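Long-range contacts in D-mandelate dehydrogenase (Rhodotorula graminis, PDB 2W2K), which probably interconverts D-mandelate and its 2-oxo acid with a nicotinamide adenine dinucleotide as cofactor, in the manner of D-isomer-specific 2-hydroxyacid dehydrogenases: residues I56-E61 / R318-N323; E65-N70 / F91-L96; V83-G88 / T322-F327; F106-G111 / L334-G339; R110-T115 / H314-L319. All blocks are in the same frame, centred on the assembly; numbering follows the deposited sequence.

Interaction 1: I56-E61 / R318-N323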
# COMPACT_ATOMS: atom_id res chain seq x y z
N ILE B 56 2.64 17.63 -31.53
CA ILE B 56 1.97 17.07 -30.33
C ILE B 56 2.20 15.55 -30.14
O ILE B 56 2.25 14.76 -31.13
CB ILE B 56 0.40 17.42 -30.35
CG1 ILE B 56 -0.23 17.31 -28.93
CG2 ILE B 56 -0.34 16.64 -31.45
CD1 ILE B 56 -1.70 17.86 -28.78
N LYS B 57 2.37 15.14 -28.88
CA LYS B 57 2.69 13.74 -28.51
C LYS B 57 1.83 13.42 -27.27
O LYS B 57 2.14 13.88 -26.13
CB LYS B 57 4.22 13.64 -28.21
CG LYS B 57 4.80 12.18 -28.00
CD LYS B 57 6.25 12.29 -27.47
CE LYS B 57 6.99 10.94 -27.28
NZ LYS B 57 6.42 10.03 -26.22
N LEU B 58 0.73 12.68 -27.48
CA LEU B 58 -0.36 12.54 -26.48
C LEU B 58 -0.12 11.52 -25.35
O LEU B 58 -0.88 11.51 -24.35
CB LEU B 58 -1.69 12.23 -27.20
CG LEU B 58 -2.22 13.33 -28.14
CD1 LEU B 58 -3.33 12.80 -29.07
CD2 LEU B 58 -2.75 14.49 -27.36
N ALA B 59 0.89 10.67 -25.49
CA ALA B 59 1.19 9.64 -24.50
C ALA B 59 2.69 9.33 -24.47
O ALA B 59 3.38 9.47 -25.47
CB ALA B 59 0.39 8.33 -24.77
N VAL B 60 3.16 8.86 -23.32
CA VAL B 60 4.60 8.57 -23.14
C VAL B 60 5.06 7.47 -24.10
O VAL B 60 6.16 7.55 -24.70
CB VAL B 60 4.91 8.20 -21.65
CG1 VAL B 60 6.31 7.58 -21.51
CG2 VAL B 60 4.80 9.44 -20.75
N GLU B 61 4.20 6.47 -24.28
CA GLU B 61 4.48 5.34 -25.18
C GLU B 61 4.23 5.59 -26.69
O GLU B 61 4.46 4.69 -27.50
CB GLU B 61 3.71 4.07 -24.73
CG GLU B 61 2.18 4.13 -24.89
CD GLU B 61 1.45 4.76 -23.70
OE1 GLU B 61 2.07 5.37 -22.81
OE2 GLU B 61 0.21 4.64 -23.66
N ARG B 318 -5.20 16.83 -21.77
CA ARG B 318 -5.62 18.24 -21.52
C ARG B 318 -4.45 19.24 -21.61
O ARG B 318 -4.58 20.28 -22.26
CB ARG B 318 -6.34 18.40 -20.15
CG ARG B 318 -6.97 19.84 -19.94
CD ARG B 318 -7.48 20.03 -18.49
NE ARG B 318 -6.38 20.26 -17.54
CZ ARG B 318 -5.79 21.44 -17.31
NH1 ARG B 318 -6.17 22.54 -17.96
NH2 ARG B 318 -4.81 21.53 -16.42
N LEU B 319 -3.31 18.93 -20.98
CA LEU B 319 -2.15 19.85 -20.98
C LEU B 319 -1.55 20.04 -22.39
O LEU B 319 -1.30 21.18 -22.81
CB LEU B 319 -1.08 19.41 -19.95
CG LEU B 319 -1.40 19.68 -18.46
CD1 LEU B 319 -0.33 18.98 -17.59
CD2 LEU B 319 -1.45 21.19 -18.17
N THR B 320 -1.32 18.95 -23.11
CA THR B 320 -0.73 19.05 -24.48
C THR B 320 -1.60 19.90 -25.42
O THR B 320 -1.08 20.82 -26.09
CB THR B 320 -0.41 17.67 -25.11
OG1 THR B 320 -1.59 16.83 -25.12
CG2 THR B 320 0.77 16.96 -24.35
N MET B 321 -2.91 19.62 -25.47
CA MET B 321 -3.84 20.36 -26.36
C MET B 321 -3.97 21.83 -25.95
O MET B 321 -3.88 22.72 -26.81
CB MET B 321 -5.22 19.68 -26.40
CG MET B 321 -5.26 18.30 -27.10
SD MET B 321 -6.95 17.67 -27.34
CE MET B 321 -7.00 16.25 -26.26
N THR B 322 -4.17 22.08 -24.64
CA THR B 322 -4.32 23.45 -24.11
C THR B 322 -3.06 24.31 -24.28
O THR B 322 -3.16 25.50 -24.62
CB THR B 322 -4.80 23.43 -22.59
OG1 THR B 322 -6.04 22.70 -22.49
CG2 THR B 322 -4.98 24.84 -22.04
N ASN B 323 -1.89 23.72 -24.04
CA ASN B 323 -0.62 24.42 -24.27
C ASN B 323 -0.50 24.99 -25.70
O ASN B 323 -0.18 26.19 -25.91
CB ASN B 323 0.57 23.51 -23.95
CG ASN B 323 1.01 23.56 -22.46
OD1 ASN B 323 1.32 22.51 -21.85
ND2 ASN B 323 1.05 24.74 -21.90
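The C-terminal end of strand 54-57 meets helix 310-330 where I56 faces T320, their CA atoms 6.7 Å apart, and the chain turns out of the sheet just beyond K57. I56 makes the largest share of its side, with L58 next. Swung away from the backbone N (chi1 -160°) and extended beyond, the isoleucine reaches across T320 at about a right angle. Its CG1 lies 3.8 Å from T320 CB, while CD1 runs on past the threonine to end 4.0 Å from M321 CG. The T320 hydroxyl is wrapped by apolar groups, with L58 CD2 at 3.4 Å from T320 OG1 and I56 CD1 a little farther off. It bonds within its own helix to F316 O and more weakly to E317 O, so the buried hydroxyl can pack among apolar groups. The methyl of T320 turns the other way, CG2 lying 3.8 Å from K57 O. The side chain of K57 points away from the helix: its ammonium curls back to A59 O (NZ to O 3.2 Å) and also bonds to N62 O and Y67 OH. Backbone bonds tie I56 to L7 and L9 of one neighbouring strand and K57 to A85 and A87 of the other. The last helix thus packs on the end of a central strand of the parallel alpha/beta sheet, with helix 17-26 beside it, where F23 touches both I56 and M321.

Interaction 2: E65-N70 / F91-L96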
# COMPACT_ATOMS: atom_id res chain seq x y z
N GLU B 65 9.15 5.24 -32.21
CA GLU B 65 9.87 4.95 -33.46
C GLU B 65 10.73 6.13 -33.92
O GLU B 65 11.75 5.95 -34.60
CB GLU B 65 8.89 4.56 -34.58
CG GLU B 65 8.04 3.29 -34.34
CD GLU B 65 6.70 3.55 -33.66
OE1 GLU B 65 6.51 4.63 -33.06
OE2 GLU B 65 5.86 2.64 -33.70
N SER B 66 10.32 7.35 -33.57
CA SER B 66 11.11 8.56 -33.90
C SER B 66 12.43 8.78 -33.12
O SER B 66 13.26 9.56 -33.59
CB SER B 66 10.23 9.83 -33.84
OG SER B 66 9.83 10.16 -32.52
N TYR B 67 12.61 8.12 -31.97
CA TYR B 67 13.72 8.43 -31.06
C TYR B 67 15.10 8.00 -31.66
O TYR B 67 15.16 7.02 -32.42
CB TYR B 67 13.56 7.74 -29.70
CG TYR B 67 12.36 8.07 -28.81
CD1 TYR B 67 11.48 9.13 -29.08
CD2 TYR B 67 12.11 7.29 -27.67
CE1 TYR B 67 10.37 9.40 -28.21
CE2 TYR B 67 11.04 7.55 -26.82
CZ TYR B 67 10.17 8.60 -27.10
OH TYR B 67 9.11 8.82 -26.24
N PRO B 68 16.18 8.72 -31.32
CA PRO B 68 16.23 9.94 -30.50
C PRO B 68 15.91 11.19 -31.32
O PRO B 68 16.12 11.20 -32.56
CB PRO B 68 17.69 9.99 -30.03
CG PRO B 68 18.46 9.37 -31.19
CD PRO B 68 17.54 8.30 -31.74
N TRP B 69 15.41 12.22 -30.64
CA TRP B 69 15.35 13.59 -31.18
C TRP B 69 16.73 14.24 -30.96
O TRP B 69 16.91 15.10 -30.09
CB TRP B 69 14.14 14.38 -30.58
CG TRP B 69 12.81 13.98 -31.23
CD1 TRP B 69 12.18 12.75 -31.16
CD2 TRP B 69 11.96 14.81 -32.07
NE1 TRP B 69 11.01 12.77 -31.89
CE2 TRP B 69 10.86 14.00 -32.46
CE3 TRP B 69 12.04 16.12 -32.55
CZ2 TRP B 69 9.83 14.49 -33.31
CZ3 TRP B 69 11.00 16.61 -33.38
CH2 TRP B 69 9.93 15.79 -33.75
N ASN B 70 17.71 13.77 -31.74
CA ASN B 70 19.08 14.29 -31.67
C ASN B 70 19.29 15.55 -32.53
O ASN B 70 18.38 15.98 -33.26
CB ASN B 70 20.13 13.18 -32.00
CG ASN B 70 19.97 12.55 -33.39
OD1 ASN B 70 19.18 13.00 -34.23
ND2 ASN B 70 20.74 11.49 -33.65
N PHE B 91 12.89 13.65 -20.07
CA PHE B 91 12.98 12.95 -21.35
C PHE B 91 14.39 12.72 -21.82
O PHE B 91 15.02 13.63 -22.41
CB PHE B 91 12.25 13.73 -22.43
CG PHE B 91 10.83 14.05 -22.11
CD1 PHE B 91 10.03 13.15 -21.41
CD2 PHE B 91 10.28 15.25 -22.53
CE1 PHE B 91 8.70 13.46 -21.15
CE2 PHE B 91 8.95 15.56 -22.26
CZ PHE B 91 8.16 14.67 -21.58
N ASP B 92 14.88 11.50 -21.62
CA ASP B 92 16.21 11.12 -22.08
C ASP B 92 16.35 11.13 -23.61
O ASP B 92 17.46 11.09 -24.12
CB ASP B 92 16.57 9.73 -21.54
N TRP B 93 15.22 11.17 -24.33
CA TRP B 93 15.22 11.07 -25.81
C TRP B 93 15.37 12.41 -26.57
O TRP B 93 15.51 12.40 -27.80
CB TRP B 93 13.95 10.34 -26.29
CG TRP B 93 12.65 10.88 -25.72
CD1 TRP B 93 11.99 10.42 -24.60
CD2 TRP B 93 11.85 11.96 -26.23
NE1 TRP B 93 10.86 11.14 -24.38
CE2 TRP B 93 10.74 12.10 -25.36
CE3 TRP B 93 11.96 12.82 -27.34
CZ2 TRP B 93 9.74 13.07 -25.56
CZ3 TRP B 93 10.95 13.80 -27.55
CH2 TRP B 93 9.86 13.91 -26.65
N LEU B 94 15.37 13.54 -25.86
CA LEU B 94 15.35 14.88 -26.49
C LEU B 94 16.59 15.74 -26.22
O LEU B 94 16.97 15.93 -25.05
CB LEU B 94 14.10 15.66 -26.06
CG LEU B 94 13.89 17.10 -26.58
CD1 LEU B 94 13.55 17.10 -28.06
CD2 LEU B 94 12.77 17.80 -25.80
N ASP B 95 17.19 16.28 -27.29
CA ASP B 95 18.28 17.26 -27.19
C ASP B 95 17.62 18.65 -27.09
O ASP B 95 17.41 19.35 -28.11
CB ASP B 95 19.26 17.16 -28.39
CG ASP B 95 20.49 18.08 -28.26
OD1 ASP B 95 20.45 19.08 -27.50
OD2 ASP B 95 21.51 17.83 -28.97
N LEU B 96 17.27 19.03 -25.86
CA LEU B 96 16.51 20.28 -25.61
C LEU B 96 17.27 21.56 -26.00
O LEU B 96 16.66 22.52 -26.51
CB LEU B 96 16.02 20.35 -24.15
CG LEU B 96 15.15 21.55 -23.72
CD1 LEU B 96 13.86 21.70 -24.59
CD2 LEU B 96 14.79 21.43 -22.23
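Y67 and W93 lie flat against each other in an offset stack, the phenol ring over the five-membered ring of the indole with centroids 4.0 Å apart and planes only 4° from parallel. W93 CB sits over the same face of the tyrosine as a CH-pi donor, 3.7 Å from the ring centroid; chi1 of 50° places CG between the backbone N and the carbonyl carbon and so lays the ring along Y67, beside CB. F91 CB lies over the opposite face of the indole, toward its rim. W69 completes the cluster: an edge of W93 is directed at its face in an offset edge-to-face pair, planes at 67°. The W69 indole is held in place by a bond from NE1 to S66 OG (2.9 Å), nearly in the ring plane. Behind the rings the two loops run side by side in a single parallel bridge, W69 N bonding to W93 O at 2.8 Å and D95 N to W69 O at 3.1 Å. Toward solvent the fit slackens. P68, joined to Y67 by a cis peptide, barely brushes the W93 carbonyl, and N70 CA stays 4.4 Å from D95 CB. N70 and D95 cap helices 71-74 and 96-101 with their side chains. The chemistry is thus aromatic cohesion with a polar backbone seam, and the bond from K57 NZ to Y67 OH probably polarises the stacked phenol.

Interaction 3: V83-G88 / T322-F327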
# COMPACT_ATOMS: atom_id res chain seq x y z
N VAL B 83 6.47 25.45 -31.61
CA VAL B 83 6.21 24.79 -30.30
C VAL B 83 6.03 23.27 -30.41
O VAL B 83 5.44 22.79 -31.39
CB VAL B 83 4.96 25.47 -29.54
CG1 VAL B 83 3.66 25.40 -30.37
CG2 VAL B 83 4.72 24.87 -28.13
N PHE B 84 6.49 22.55 -29.38
CA PHE B 84 6.38 21.07 -29.25
C PHE B 84 5.86 20.80 -27.81
O PHE B 84 6.53 21.19 -26.84
CB PHE B 84 7.80 20.47 -29.45
CG PHE B 84 7.90 18.94 -29.48
CD1 PHE B 84 6.82 18.08 -29.13
CD2 PHE B 84 9.13 18.35 -29.80
CE1 PHE B 84 6.99 16.65 -29.14
CE2 PHE B 84 9.31 16.93 -29.83
CZ PHE B 84 8.23 16.08 -29.50
N ALA B 85 4.66 20.20 -27.68
CA ALA B 85 4.11 19.79 -26.36
C ALA B 85 4.03 18.26 -26.25
O ALA B 85 3.48 17.61 -27.15
CB ALA B 85 2.70 20.44 -26.11
N ALA B 86 4.53 17.69 -25.14
CA ALA B 86 4.61 16.22 -24.98
C ALA B 86 4.11 15.74 -23.62
O ALA B 86 4.30 16.43 -22.61
CB ALA B 86 6.05 15.72 -25.18
N ALA B 87 3.48 14.55 -23.61
CA ALA B 87 3.12 13.84 -22.38
C ALA B 87 4.35 13.48 -21.52
O ALA B 87 5.43 13.26 -22.06
CB ALA B 87 2.34 12.56 -22.73
N GLY B 88 4.16 13.41 -20.19
CA GLY B 88 5.21 12.94 -19.25
C GLY B 88 6.14 14.05 -18.79
O GLY B 88 5.90 15.23 -19.05
N THR B 322 -4.17 22.08 -24.64
CA THR B 322 -4.32 23.45 -24.11
C THR B 322 -3.06 24.31 -24.28
O THR B 322 -3.16 25.50 -24.62
CB THR B 322 -4.80 23.43 -22.59
OG1 THR B 322 -6.04 22.70 -22.49
CG2 THR B 322 -4.98 24.84 -22.04
N ASN B 323 -1.89 23.72 -24.04
CA ASN B 323 -0.62 24.42 -24.27
C ASN B 323 -0.50 24.99 -25.70
O ASN B 323 -0.18 26.19 -25.91
CB ASN B 323 0.57 23.51 -23.95
CG ASN B 323 1.01 23.56 -22.46
OD1 ASN B 323 1.32 22.51 -21.85
ND2 ASN B 323 1.05 24.74 -21.90
N ILE B 324 -0.77 24.15 -26.69
CA ILE B 324 -0.65 24.56 -28.12
C ILE B 324 -1.72 25.62 -28.52
O ILE B 324 -1.42 26.60 -29.24
CB ILE B 324 -0.62 23.31 -29.05
CG1 ILE B 324 0.67 22.48 -28.83
CG2 ILE B 324 -0.75 23.70 -30.53
CD1 ILE B 324 0.62 21.07 -29.44
N ASP B 325 -2.94 25.44 -28.02
CA ASP B 325 -4.05 26.41 -28.26
C ASP B 325 -3.70 27.79 -27.70
O ASP B 325 -3.76 28.80 -28.43
CB ASP B 325 -5.36 25.87 -27.63
CG ASP B 325 -6.62 26.63 -28.09
OD1 ASP B 325 -6.56 27.79 -28.54
OD2 ASP B 325 -7.71 26.04 -27.98
N ARG B 326 -3.34 27.84 -26.41
CA ARG B 326 -2.85 29.07 -25.76
C ARG B 326 -1.74 29.78 -26.58
O ARG B 326 -1.85 30.96 -26.89
CB ARG B 326 -2.34 28.81 -24.34
CG ARG B 326 -3.45 28.52 -23.33
CD ARG B 326 -2.89 28.06 -21.96
NE ARG B 326 -2.03 29.07 -21.31
CZ ARG B 326 -2.44 29.98 -20.42
NH1 ARG B 326 -3.71 30.05 -20.04
NH2 ARG B 326 -1.55 30.83 -19.90
N PHE B 327 -0.68 29.03 -26.91
CA PHE B 327 0.56 29.58 -27.50
C PHE B 327 0.43 30.01 -28.98
O PHE B 327 1.06 30.98 -29.40
CB PHE B 327 1.71 28.57 -27.31
CG PHE B 327 3.10 29.17 -27.44
CD1 PHE B 327 3.66 29.90 -26.38
CD2 PHE B 327 3.85 29.00 -28.60
CE1 PHE B 327 4.94 30.45 -26.48
CE2 PHE B 327 5.15 29.54 -28.71
CZ PHE B 327 5.69 30.27 -27.65
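V83 and A85, on the same side of strand 83-86, receive the helical side chains N323, I324 and F327. The strand and the helical segment 322-327 run nearly antiparallel, at 158°, and their axes come within 8.7 Å, a close approach allowed by the small side chain at A85. That methyl is the shallow spot of the strand: I324 leans into it, with CG1 4.0 Å from A85 CB and CD1 equally near, while N323 CB closes the next side at 4.3 Å. Two residues earlier in the strand, the surface rises again at V83. Its branched carbon forms the bump against which F327 rests, F327 CD2 lying 3.8 Å from V83 CB in an oblique approach. With CG turned away from the backbone N (chi1 -161°), the F327 side chain lies alongside V83, the two running in opposite directions. V83 CG1 also comes within 4.5 Å of I324 CG1, so the valine stands between isoleucine and phenylalanine. F84, the residue in between, faces the other side of the sheet and meets the rings of W69 and F106. The helix spans the neighbouring strands as well, I324 reaching A54 and I56, and F327 reaching A105. The parallel sheet of order 2-1-3-4-5 with this C-terminal helix packed on it is consistent with the flavodoxin-like substrate-binding domain of D-2-hydroxyacid dehydrogenases.

Interaction 4: F106-G111 / L334-G339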
# COMPACT_ATOMS: atom_id res chain seq x y z
N PHE B 106 9.41 24.49 -25.86
CA PHE B 106 9.01 23.14 -25.42
C PHE B 106 8.15 23.18 -24.14
O PHE B 106 8.37 24.02 -23.25
CB PHE B 106 10.25 22.23 -25.23
CG PHE B 106 9.93 20.76 -24.94
CD1 PHE B 106 9.41 19.93 -25.95
CD2 PHE B 106 10.19 20.21 -23.68
CE1 PHE B 106 9.11 18.56 -25.70
CE2 PHE B 106 9.90 18.85 -23.41
CZ PHE B 106 9.35 18.03 -24.43
N ALA B 107 7.18 22.28 -24.06
CA ALA B 107 6.41 22.02 -22.84
C ALA B 107 6.33 20.52 -22.58
O ALA B 107 6.02 19.73 -23.50
CB ALA B 107 4.99 22.59 -22.97
N ASN B 108 6.62 20.12 -21.34
CA ASN B 108 6.24 18.77 -20.88
C ASN B 108 4.83 18.82 -20.24
O ASN B 108 4.07 19.77 -20.47
CB ASN B 108 7.30 18.18 -19.93
CG ASN B 108 7.53 19.04 -18.67
OD1 ASN B 108 6.72 19.88 -18.31
ND2 ASN B 108 8.66 18.79 -17.98
N SER B 109 4.48 17.79 -19.47
CA SER B 109 3.19 17.73 -18.77
C SER B 109 3.45 17.58 -17.25
O SER B 109 2.80 16.80 -16.57
CB SER B 109 2.30 16.60 -19.35
OG SER B 109 2.04 16.81 -20.75
N ARG B 110 4.42 18.36 -16.74
CA ARG B 110 4.74 18.41 -15.29
C ARG B 110 3.50 18.56 -14.38
O ARG B 110 2.63 19.45 -14.59
CB ARG B 110 5.78 19.53 -15.00
CG ARG B 110 6.10 19.75 -13.52
CD ARG B 110 7.00 20.99 -13.27
NE ARG B 110 6.50 22.21 -13.91
CZ ARG B 110 5.51 22.98 -13.45
NH1 ARG B 110 4.87 22.67 -12.32
NH2 ARG B 110 5.14 24.04 -14.14
N GLY B 111 3.44 17.69 -13.36
CA GLY B 111 2.37 17.69 -12.36
C GLY B 111 1.26 16.69 -12.60
O GLY B 111 0.56 16.33 -11.66
N LEU B 334 2.74 29.36 -22.21
CA LEU B 334 2.61 27.93 -21.87
C LEU B 334 2.38 27.74 -20.35
O LEU B 334 2.90 28.52 -19.53
CB LEU B 334 3.88 27.15 -22.30
CG LEU B 334 4.28 27.05 -23.80
CD1 LEU B 334 5.72 26.47 -23.99
CD2 LEU B 334 3.25 26.26 -24.59
N LEU B 335 1.59 26.73 -20.00
CA LEU B 335 1.31 26.39 -18.59
C LEU B 335 2.48 25.63 -17.95
O LEU B 335 2.77 25.81 -16.75
CB LEU B 335 0.03 25.54 -18.51
CG LEU B 335 -1.32 26.13 -18.96
CD1 LEU B 335 -2.39 25.03 -19.09
CD2 LEU B 335 -1.79 27.26 -18.03
N THR B 336 3.15 24.81 -18.75
CA THR B 336 4.23 23.90 -18.27
C THR B 336 5.50 23.93 -19.14
O THR B 336 5.92 22.90 -19.67
CB THR B 336 3.73 22.42 -18.12
OG1 THR B 336 3.11 21.97 -19.34
CG2 THR B 336 2.74 22.28 -16.95
N PRO B 337 6.14 25.11 -19.27
CA PRO B 337 7.35 25.17 -20.08
C PRO B 337 8.49 24.38 -19.45
O PRO B 337 8.53 24.22 -18.21
CB PRO B 337 7.71 26.66 -20.06
CG PRO B 337 7.11 27.17 -18.77
CD PRO B 337 5.81 26.42 -18.67
N ALA B 338 9.37 23.86 -20.30
CA ALA B 338 10.65 23.30 -19.88
C ALA B 338 11.73 23.80 -20.84
O ALA B 338 11.57 23.73 -22.07
CB ALA B 338 10.62 21.76 -19.86
N GLY B 339 12.85 24.28 -20.27
CA GLY B 339 13.91 24.89 -21.06
C GLY B 339 13.62 26.37 -21.25
O GLY B 339 12.92 26.97 -20.43
O HOH W 1 11.69 25.34 -24.19
O HOH W 2 7.46 22.05 -16.69
O HOH W 3 7.30 25.12 -15.79
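A107 and P337 face each other as the non-hydrogen-bonded pair of a single antiparallel bridge, which extends an outermost strand of the parallel sheet, 105-107, with the tail following helix 310-330. On one flank A338 N bonds to F106 O at 3.1 Å from above the carbonyl plane; the companion bond from N108 N to T336 O is weak. The F106 ring presents its edge to A338 O, and the A338 methyl lies between that ring (CB to F106 CD2 4.1 Å) and N108 ND2.

T336 and N108 cross obliquely and interlock. With T336 OG1 set between backbone N and carbonyl carbon (chi1 52°), the hydroxyl is directed at segment 106-111 and donates to N108 O over a short 2.7 Å, again above the carbonyl plane. N108 in turn folds OD1 back over its own chain to accept from R110 N at 3.2 Å, an Asx turn. A valine in place of T336 would probably keep much of the bulk but leave N108 O without this hydroxyl and deprive the tail of its short bond to that segment. T336 CG2 sits over one face of the R110 guanidinium, the two side chains sliding past each other in opposite directions. The R110 side chain is about 7 Å from that of A173, a residue seen to bind NAD(+) in this protein, though none is bound to this chain. Two waters fasten R110 to the tail: one takes R110 NH2 (2.9 Å) and gives to P337 O, while the other accepts from R110 NE and donates to both P337 O and N108 OD1.

Interaction 5: R110-T115 / H314-L319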
# COMPACT_ATOMS: atom_id res chain seq x y z
N ARG B 110 4.42 18.36 -16.74
CA ARG B 110 4.74 18.41 -15.29
C ARG B 110 3.50 18.56 -14.38
O ARG B 110 2.63 19.45 -14.59
CB ARG B 110 5.78 19.53 -15.00
CG ARG B 110 6.10 19.75 -13.52
CD ARG B 110 7.00 20.99 -13.27
NE ARG B 110 6.50 22.21 -13.91
CZ ARG B 110 5.51 22.98 -13.45
NH1 ARG B 110 4.87 22.67 -12.32
NH2 ARG B 110 5.14 24.04 -14.14
N GLY B 111 3.44 17.69 -13.36
CA GLY B 111 2.37 17.69 -12.36
C GLY B 111 1.26 16.69 -12.60
O GLY B 111 0.56 16.33 -11.66
N ALA B 112 1.07 16.25 -13.86
CA ALA B 112 -0.09 15.37 -14.21
C ALA B 112 -0.13 14.07 -13.41
O ALA B 112 -1.21 13.59 -13.07
CB ALA B 112 -0.12 15.05 -15.73
N GLY B 113 1.04 13.49 -13.16
CA GLY B 113 1.15 12.20 -12.44
C GLY B 113 1.54 12.29 -10.96
O GLY B 113 1.97 11.28 -10.38
N ASP B 114 1.40 13.47 -10.32
CA ASP B 114 1.80 13.62 -8.88
C ASP B 114 1.02 12.67 -7.94
O ASP B 114 1.60 12.04 -7.05
CB ASP B 114 1.63 15.06 -8.36
CG ASP B 114 2.68 16.06 -8.92
OD1 ASP B 114 3.55 15.67 -9.73
OD2 ASP B 114 2.61 17.26 -8.56
N THR B 115 -0.29 12.55 -8.15
CA THR B 115 -1.11 11.67 -7.28
C THR B 115 -0.72 10.18 -7.49
O THR B 115 -0.48 9.45 -6.52
CB THR B 115 -2.63 11.89 -7.53
OG1 THR B 115 -2.99 13.22 -7.07
CG2 THR B 115 -3.50 10.82 -6.78
N HIS B 314 -5.70 11.45 -18.76
CA HIS B 314 -6.65 12.57 -18.99
C HIS B 314 -5.90 13.92 -18.92
O HIS B 314 -6.07 14.81 -19.78
CB HIS B 314 -7.77 12.58 -17.94
CG HIS B 314 -8.94 11.69 -18.25
ND1 HIS B 314 -8.81 10.36 -18.59
CD2 HIS B 314 -10.27 11.94 -18.27
CE1 HIS B 314 -10.01 9.83 -18.81
NE2 HIS B 314 -10.91 10.77 -18.61
N GLU B 315 -5.06 14.08 -17.89
CA GLU B 315 -4.31 15.32 -17.73
C GLU B 315 -3.18 15.52 -18.79
O GLU B 315 -2.94 16.67 -19.21
CB GLU B 315 -3.85 15.52 -16.26
CG GLU B 315 -3.23 16.89 -15.95
CD GLU B 315 -4.24 18.06 -15.79
OE1 GLU B 315 -5.47 17.91 -16.04
OE2 GLU B 315 -3.75 19.16 -15.42
N PHE B 316 -2.52 14.44 -19.23
CA PHE B 316 -1.57 14.51 -20.38
C PHE B 316 -2.28 15.08 -21.64
O PHE B 316 -1.76 15.99 -22.30
CB PHE B 316 -0.94 13.13 -20.77
CG PHE B 316 0.09 12.58 -19.79
CD1 PHE B 316 0.71 13.39 -18.82
CD2 PHE B 316 0.45 11.23 -19.86
CE1 PHE B 316 1.67 12.82 -17.91
CE2 PHE B 316 1.40 10.67 -18.98
CZ PHE B 316 2.02 11.48 -18.01
N GLU B 317 -3.44 14.52 -21.99
CA GLU B 317 -4.23 15.01 -23.14
C GLU B 317 -4.69 16.47 -22.96
O GLU B 317 -4.55 17.27 -23.90
CB GLU B 317 -5.43 14.07 -23.42
CG GLU B 317 -4.95 12.68 -23.91
CD GLU B 317 -6.05 11.78 -24.51
OE1 GLU B 317 -7.24 12.16 -24.52
OE2 GLU B 317 -5.68 10.66 -24.96
N ARG B 318 -5.20 16.83 -21.77
CA ARG B 318 -5.62 18.24 -21.52
C ARG B 318 -4.45 19.24 -21.61
O ARG B 318 -4.58 20.28 -22.26
CB ARG B 318 -6.34 18.40 -20.15
CG ARG B 318 -6.97 19.84 -19.94
CD ARG B 318 -7.48 20.03 -18.49
NE ARG B 318 -6.38 20.26 -17.54
CZ ARG B 318 -5.79 21.44 -17.31
NH1 ARG B 318 -6.17 22.54 -17.96
NH2 ARG B 318 -4.81 21.53 -16.42
N LEU B 319 -3.31 18.93 -20.98
CA LEU B 319 -2.15 19.85 -20.98
C LEU B 319 -1.55 20.04 -22.39
O LEU B 319 -1.30 21.18 -22.81
CB LEU B 319 -1.08 19.41 -19.95
CG LEU B 319 -1.40 19.68 -18.46
CD1 LEU B 319 -0.33 18.98 -17.59
CD2 LEU B 319 -1.45 21.19 -18.17
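E315, whose aliphatic stem packs on A112, carries the shortest polar bond here: R318 NH2 donates to its OE2 at 2.8 Å. R318 NE meets E315 OE1 at 2.9 Å along an almost straight 177° path, so the guanidinium grips the carboxylate side-on, one nitrogen to each oxygen, one turn along the helix. The first torsion of E315 (chi1 -172°) brings CG to 3.6 Å from A112 CB, and the bend at chi2 (77°) turns the carboxylate to R318. The A112 methyl fits among E315, F316 and L319. F316 CE1 approaches A112 CB obliquely, also at 3.6 Å, and L319 CD1 closes the floor more distantly, 4.4 Å from A112 CB and 4.2 Å from R110 O. Replacing E315 with an alanine would probably leave the R318 guanidinium without its carboxylate mate and strip one wall from around the A112 methyl. A112 lies in the type I turn from G111 to D114 that leads from strand 105-107 into helix 114-130. D114, at the start of that helix, touches A173 and I174, NAD(+)-binding residues at the start of helix 173-185, while F316 of helix 310-330 also packs on A87 and S109, just beyond strands 83-86 and 105-107.

From the N terminus, 56-61 opens interaction 1, which closes only when helix 310-330 returns to the first sheet. Nested inside it, interaction 2 joins the loops after strands 54-57 and 83-86 within a short loop of chain. Interaction 3 starts between the two halves of interaction 2, so the two cross, and it ends beside interaction 1 on the same helix, over neighbouring strands. Interactions 4 and 5 start together after strand 105-107. Interaction 5 closes first, nested within interaction 3, at the near end of the helix; interaction 4 closes last, crossing 1 and 3, where the C-terminal tail reaches the sheet edge. Helix, tail and sheet are thereby tied together, although the NAD-binding domain comes between them in sequence.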